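Local coordinates for protein F420-dependent methylenetetrahydromethanopterin dehydrogenase (Methanopyrus kandleri, PDB 1QV9) that catalyses the reversible, coenzyme F420-dependent reduction of methenyl-tetrahydromethanopterin to methylene-tetrahydromethanopterin, a one-carbon step of methanogenesis from carbon dioxide, at residues 72-77 and 102-107; 95-100 and 115-120. One frame throughout, in Å; residues are numbered along the deposited sequence.

Contact 1: 72-77 and 102-107; sequences GPNPAA and GLKVKD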
loop_
_atom_site.group_PDB
_atom_site.type_symbol
_atom_site.label_atom_id
_atom_site.label_comp_id
_atom_site.label_asym_id
_atom_site.label_seq_id
_atom_site.Cartn_x
_atom_site.Cartn_y
_atom_site.Cartn_z
ATOM N N GLY A 72 15.649 -6.547 30.279
ATOM C CA GLY A 72 15.993 -7.659 29.421
ATOM C C GLY A 72 14.874 -8.666 29.472
ATOM O O GLY A 72 13.950 -8.523 30.301
ATOM N N PRO A 73 14.910 -9.682 28.601
ATOM C CA PRO A 73 13.852 -10.678 28.594
ATOM C C PRO A 73 13.747 -11.509 29.869
ATOM O O PRO A 73 14.720 -11.672 30.627
ATOM C CB PRO A 73 14.225 -11.581 27.415
ATOM C CG PRO A 73 15.125 -10.722 26.554
ATOM C CD PRO A 73 15.907 -9.948 27.551
ATOM N N ASN A 74 12.525 -11.993 30.070
ATOM C CA ASN A 74 12.160 -12.924 31.141
ATOM C C ASN A 74 12.754 -12.816 32.545
ATOM O O ASN A 74 13.689 -13.504 32.892
ATOM C CB ASN A 74 12.386 -14.342 30.623
ATOM C CG ASN A 74 11.670 -15.380 31.458
ATOM O OD1 ASN A 74 11.056 -15.064 32.490
ATOM N ND2 ASN A 74 11.731 -16.625 31.014
ATOM N N PRO A 75 12.198 -11.940 33.371
ATOM C CA PRO A 75 12.659 -11.757 34.745
ATOM C C PRO A 75 12.674 -13.066 35.556
ATOM O O PRO A 75 13.318 -13.137 36.583
ATOM C CB PRO A 75 11.638 -10.774 35.314
ATOM C CG PRO A 75 11.302 -9.931 34.108
ATOM C CD PRO A 75 11.235 -10.887 32.977
ATOM N N ALA A 76 11.963 -14.087 35.073
ATOM C CA ALA A 76 11.904 -15.363 35.801
ATOM C C ALA A 76 13.004 -16.358 35.436
ATOM O O ALA A 76 13.188 -17.357 36.132
ATOM C CB ALA A 76 10.533 -16.011 35.612
ATOM N N ALA A 77 13.748 -16.079 34.363
ATOM C CA ALA A 77 14.840 -16.945 33.916
ATOM C C ALA A 77 16.012 -16.900 34.912
ATOM O O ALA A 77 16.126 -15.967 35.722
ATOM C CB ALA A 77 15.309 -16.526 32.492
ATOM N N GLY A 102 7.695 -12.413 32.821
ATOM C CA GLY A 102 7.979 -11.873 34.133
ATOM C C GLY A 102 6.766 -11.921 35.066
ATOM O O GLY A 102 6.949 -11.806 36.283
ATOM N N LEU A 103 5.549 -12.065 34.525
ATOM C CA LEU A 103 4.348 -12.119 35.378
ATOM C C LEU A 103 4.459 -13.217 36.414
ATOM O O LEU A 103 3.903 -13.107 37.510
ATOM C CB LEU A 103 3.091 -12.342 34.540
ATOM C CG LEU A 103 2.678 -11.085 33.780
ATOM C CD1 LEU A 103 1.637 -11.454 32.716
ATOM C CD2 LEU A 103 2.143 -10.043 34.752
ATOM N N LYS A 104 5.156 -14.282 36.047
ATOM C CA LYS A 104 5.372 -15.418 36.949
ATOM C C LYS A 104 6.079 -15.038 38.255
ATOM O O LYS A 104 5.900 -15.708 39.280
ATOM C CB LYS A 104 6.207 -16.487 36.241
ATOM C CG LYS A 104 5.477 -17.206 35.113
ATOM C CD LYS A 104 6.412 -18.090 34.306
ATOM C CE LYS A 104 7.290 -17.245 33.377
ATOM N NZ LYS A 104 8.397 -18.014 32.794
ATOM N N VAL A 105 6.892 -13.984 38.243
ATOM C CA VAL A 105 7.613 -13.592 39.450
ATOM C C VAL A 105 7.234 -12.221 39.999
ATOM O O VAL A 105 7.991 -11.571 40.711
ATOM C CB VAL A 105 9.157 -13.701 39.240
ATOM C CG1 VAL A 105 9.538 -15.152 39.052
ATOM C CG2 VAL A 105 9.600 -12.906 37.990
ATOM N N LYS A 106 6.025 -11.792 39.675
ATOM C CA LYS A 106 5.533 -10.525 40.145
ATOM C C LYS A 106 5.538 -10.516 41.683
ATOM O O LYS A 106 5.978 -9.549 42.310
ATOM C CB LYS A 106 4.103 -10.324 39.612
ATOM C CG LYS A 106 3.596 -8.910 39.683
ATOM C CD LYS A 106 2.224 -8.761 38.983
ATOM C CE LYS A 106 1.074 -9.216 39.880
ATOM N NZ LYS A 106 1.031 -8.530 41.209
ATOM N N ASP A 107 5.030 -11.589 42.287
ATOM C CA ASP A 107 4.987 -11.613 43.747
ATOM C C ASP A 107 6.399 -11.596 44.333
ATOM O O ASP A 107 6.650 -10.901 45.313
ATOM C CB ASP A 107 4.206 -12.843 44.252
ATOM C CG ASP A 107 2.709 -12.724 44.007
ATOM O OD1 ASP A 107 2.189 -11.589 43.946
ATOM O OD2 ASP A 107 2.053 -13.774 43.888
#
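Pro75 lays its ring against the backbone of Gly102, CD lying 3.6 Å from the Gly102 CA. The glycine fits because a beta carbon there would run into CG of the proline. The next residue, Ala76, meets Val105, three residues past the glycine: the alanine CB sits 3.7 Å from Val105 CG1, with CG2 of the same valine little farther off. Val105 holds CG1 anti to its carbonyl carbon (chi1 -66°), which spreads its two methyls over the turn, CG1 on Ala76 and CG2 on the peptide between Pro75 and Ala76. No hydrogen bond crosses between the segments. Lys104, exposed, bends at chi3, passes Ala76 CB and crosses the Asn74 side chain at about a right angle; Lys104 NZ stays 4.0 Å from Asn74 OD1, too long for a hydrogen bond.

The shape of 72-77 is set from within. Asn74 swings CG to the side far from its own N (chi1 -163°), so that OD1 accepts from Ala76 N at 2.9 Å; the bond is bent, and the donor stands above the amide plane. The backbone closes the same loop, Ala77 N bonding to Asn74 O at 3.0 Å. Replacing Asn74 with a leucine would probably leave Ala76 N without its side-chain acceptor and the turn less firmly fixed against Val105. Asn74 N bonds to Asp99 OD2, while Pro75 O receives Arg84 NE. In 102-107, Val105 N bonds to Gly102 O at 2.9 Å, just past the 3-10 residues 102-104. An Asx turn inside a type I beta turn thus packs against a 3-10 segment, joining two loops that follow neighbouring parallel strands and lead into helices 78-88 and 106-111 of the alpha/beta domain.

Contact 2: 95-100 and 115-120; sequences VIIGDA and GYILVK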
loop_
_atom_site.group_PDB
_atom_site.type_symbol
_atom_site.label_atom_id
_atom_site.label_comp_id
_atom_site.label_asym_id
_atom_site.label_seq_id
_atom_site.Cartn_x
_atom_site.Cartn_y
_atom_site.Cartn_z
ATOM N N VAL A 95 14.303 -1.067 39.487
ATOM C CA VAL A 95 13.145 -1.377 38.664
ATOM C C VAL A 95 13.562 -2.395 37.629
ATOM O O VAL A 95 14.657 -2.283 37.056
ATOM C CB VAL A 95 12.650 -0.111 37.896
ATOM C CG1 VAL A 95 11.448 -0.469 36.971
ATOM C CG2 VAL A 95 12.265 0.987 38.899
ATOM N N ILE A 96 12.719 -3.396 37.419
ATOM C CA ILE A 96 12.962 -4.433 36.433
ATOM C C ILE A 96 12.071 -4.184 35.217
ATOM O O ILE A 96 10.849 -4.070 35.354
ATOM C CB ILE A 96 12.590 -5.845 37.019
ATOM C CG1 ILE A 96 13.373 -6.128 38.309
ATOM C CG2 ILE A 96 12.881 -6.950 36.019
ATOM C CD1 ILE A 96 14.873 -6.053 38.171
ATOM N N ILE A 97 12.669 -4.109 34.029
ATOM C CA ILE A 97 11.895 -3.966 32.794
ATOM C C ILE A 97 11.941 -5.338 32.173
ATOM O O ILE A 97 13.024 -5.893 31.992
ATOM C CB ILE A 97 12.553 -2.914 31.827
ATOM C CG1 ILE A 97 12.396 -1.473 32.369
ATOM C CG2 ILE A 97 12.000 -3.102 30.422
ATOM C CD1 ILE A 97 11.226 -1.194 33.247
ATOM N N GLY A 98 10.768 -5.896 31.871
ATOM C CA GLY A 98 10.672 -7.221 31.285
ATOM C C GLY A 98 9.487 -7.403 30.362
ATOM O O GLY A 98 8.832 -6.440 30.019
ATOM N N ASP A 99 9.241 -8.655 29.989
ATOM C CA ASP A 99 8.161 -9.053 29.092
ATOM C C ASP A 99 7.130 -9.893 29.853
ATOM O O ASP A 99 7.194 -10.004 31.080
ATOM C CB ASP A 99 8.705 -9.788 27.834
ATOM C CG ASP A 99 9.674 -10.918 28.148
ATOM O OD1 ASP A 99 10.044 -11.650 27.198
ATOM O OD2 ASP A 99 10.055 -11.081 29.309
ATOM N N ALA A 100 6.179 -10.476 29.129
ATOM C CA ALA A 100 5.092 -11.226 29.793
ATOM C C ALA A 100 5.532 -12.355 30.719
ATOM O O ALA A 100 4.900 -12.579 31.752
ATOM C CB ALA A 100 4.114 -11.747 28.758
ATOM N N GLY A 115 10.612 -2.503 41.822
ATOM C CA GLY A 115 9.563 -2.036 40.939
ATOM C C GLY A 115 9.666 -2.848 39.640
ATOM O O GLY A 115 10.649 -3.597 39.408
ATOM N N TYR A 116 8.638 -2.755 38.806
ATOM C CA TYR A 116 8.681 -3.466 37.517
ATOM C C TYR A 116 7.788 -2.845 36.472
ATOM O O TYR A 116 6.797 -2.206 36.787
ATOM C CB TYR A 116 8.289 -4.962 37.638
ATOM C CG TYR A 116 6.958 -5.263 38.312
ATOM C CD1 TYR A 116 6.924 -5.563 39.670
ATOM C CD2 TYR A 116 5.753 -5.194 37.618
ATOM C CE1 TYR A 116 5.711 -5.785 40.330
ATOM C CE2 TYR A 116 4.527 -5.407 38.276
ATOM C CZ TYR A 116 4.533 -5.701 39.629
ATOM O OH TYR A 116 3.338 -5.920 40.291
ATOM N N ILE A 117 8.183 -3.005 35.207
ATOM C CA ILE A 117 7.334 -2.579 34.108
ATOM C C ILE A 117 7.436 -3.781 33.187
ATOM O O ILE A 117 8.509 -4.078 32.640
ATOM C CB ILE A 117 7.830 -1.321 33.365
ATOM C CG1 ILE A 117 7.886 -0.159 34.362
ATOM C CG2 ILE A 117 6.853 -0.993 32.210
ATOM C CD1 ILE A 117 8.437 1.173 33.781
ATOM N N LEU A 118 6.331 -4.516 33.070
ATOM C CA LEU A 118 6.303 -5.701 32.220
ATOM C C LEU A 118 5.524 -5.355 30.955
ATOM O O LEU A 118 4.364 -4.992 31.023
ATOM C CB LEU A 118 5.645 -6.864 32.959
ATOM C CG LEU A 118 6.415 -7.241 34.236
ATOM C CD1 LEU A 118 5.718 -8.418 34.900
ATOM C CD2 LEU A 118 7.869 -7.646 33.875
ATOM N N VAL A 119 6.171 -5.449 29.795
ATOM C CA VAL A 119 5.549 -5.080 28.543
ATOM C C VAL A 119 5.155 -6.340 27.783
ATOM O O VAL A 119 6.003 -6.999 27.146
ATOM C CB VAL A 119 6.549 -4.207 27.728
ATOM C CG1 VAL A 119 5.906 -3.699 26.444
ATOM C CG2 VAL A 119 6.966 -3.019 28.597
ATOM N N LYS A 120 3.867 -6.684 27.837
ATOM C CA LYS A 120 3.433 -7.922 27.182
ATOM C C LYS A 120 3.633 -7.939 25.665
ATOM O O LYS A 120 3.967 -8.953 25.082
ATOM C CB LYS A 120 1.978 -8.271 27.579
ATOM C CG LYS A 120 1.833 -8.370 29.086
ATOM C CD LYS A 120 0.446 -8.857 29.552
ATOM C CE LYS A 120 0.354 -10.363 29.411
ATOM N NZ LYS A 120 -0.961 -10.883 29.901
HETATM O O HOH W 1 5.806 -10.743 26.228
#
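Ile97 and Ile117 run alongside each other on one face of two parallel strands, their side chains heading in the same direction. On Ile97, CB leads to CG1, set anti to the carbonyl carbon (chi1 -71°), while CG2 takes the place anti to the backbone N. From CG1 the chain turns at an unusual chi2 of -27°, away from a staggered value, and carries CD1 across to Ile117. There CD1 lies 3.4 Å from Ile117 CB, closer than usual for two carbons, and also touches Ile117 CG1 and CD1. Phe161 of helix 153-169 packs on both isoleucines, covering this face together with Ala160, which touches Ile117.

Four backbone bonds join the strands: Ile96 N to Gly115 O, Ile117 N to Ile96 O, Gly98 N to Ile117 O and Val119 N to Gly98 O. The last is the straightest, 2.8 Å with 172° at the hydrogen. Gly115 O receives Ile96 N from above its carbonyl plane, whereas Ile96 O points almost straight at Ile117 N. CA-H groups add to the ladder, Tyr116 CA approaching Ile96 O at 3.1 Å.

On the opposite face, Leu118 sends CD2 over Gly98, 3.8 Å from its CA, where a side chain on the glycine would be tight. Ile96 and Tyr116 share this face and both touch Met109 of helix 106-111; the phenol OH of Tyr116 bonds to Glu110. Past the last direct bond the chains stay close, but Ala100 N and Lys120 O meet through a water, which accepts from Ala100 N at 2.9 Å and donates to Lys120 O. Ala100 CB rests against the aliphatic part of Lys120. Hydrogen bonds between peptide groups thus join the strands, between side-chain layers on both faces, and a water makes the link where direct hydrogen bonding stops.

The centres of the two contacts lie about 8 Å apart, and their segments alternate along the chain: 72-77, 95-100, 102-107, then 115-120. Contact 2 joins neighbouring strands of the parallel sheet, the first and last elements of the beta-alpha-beta unit 94-99, 106-111, 115-119. Contact 1 sits beyond the C-terminal ends of strands 67-71 and 94-99, where the chain leaves the sheet for its helices. They touch directly: Gly72 N lies 3.2 Å from Ile97 O, a probable hydrogen bond, and Leu118 CD1 packs against the backbone of Gly102. The loops of contact 1 are therefore seated on the strands of contact 2, tying three successive strands and their crossovers into one alpha/beta domain.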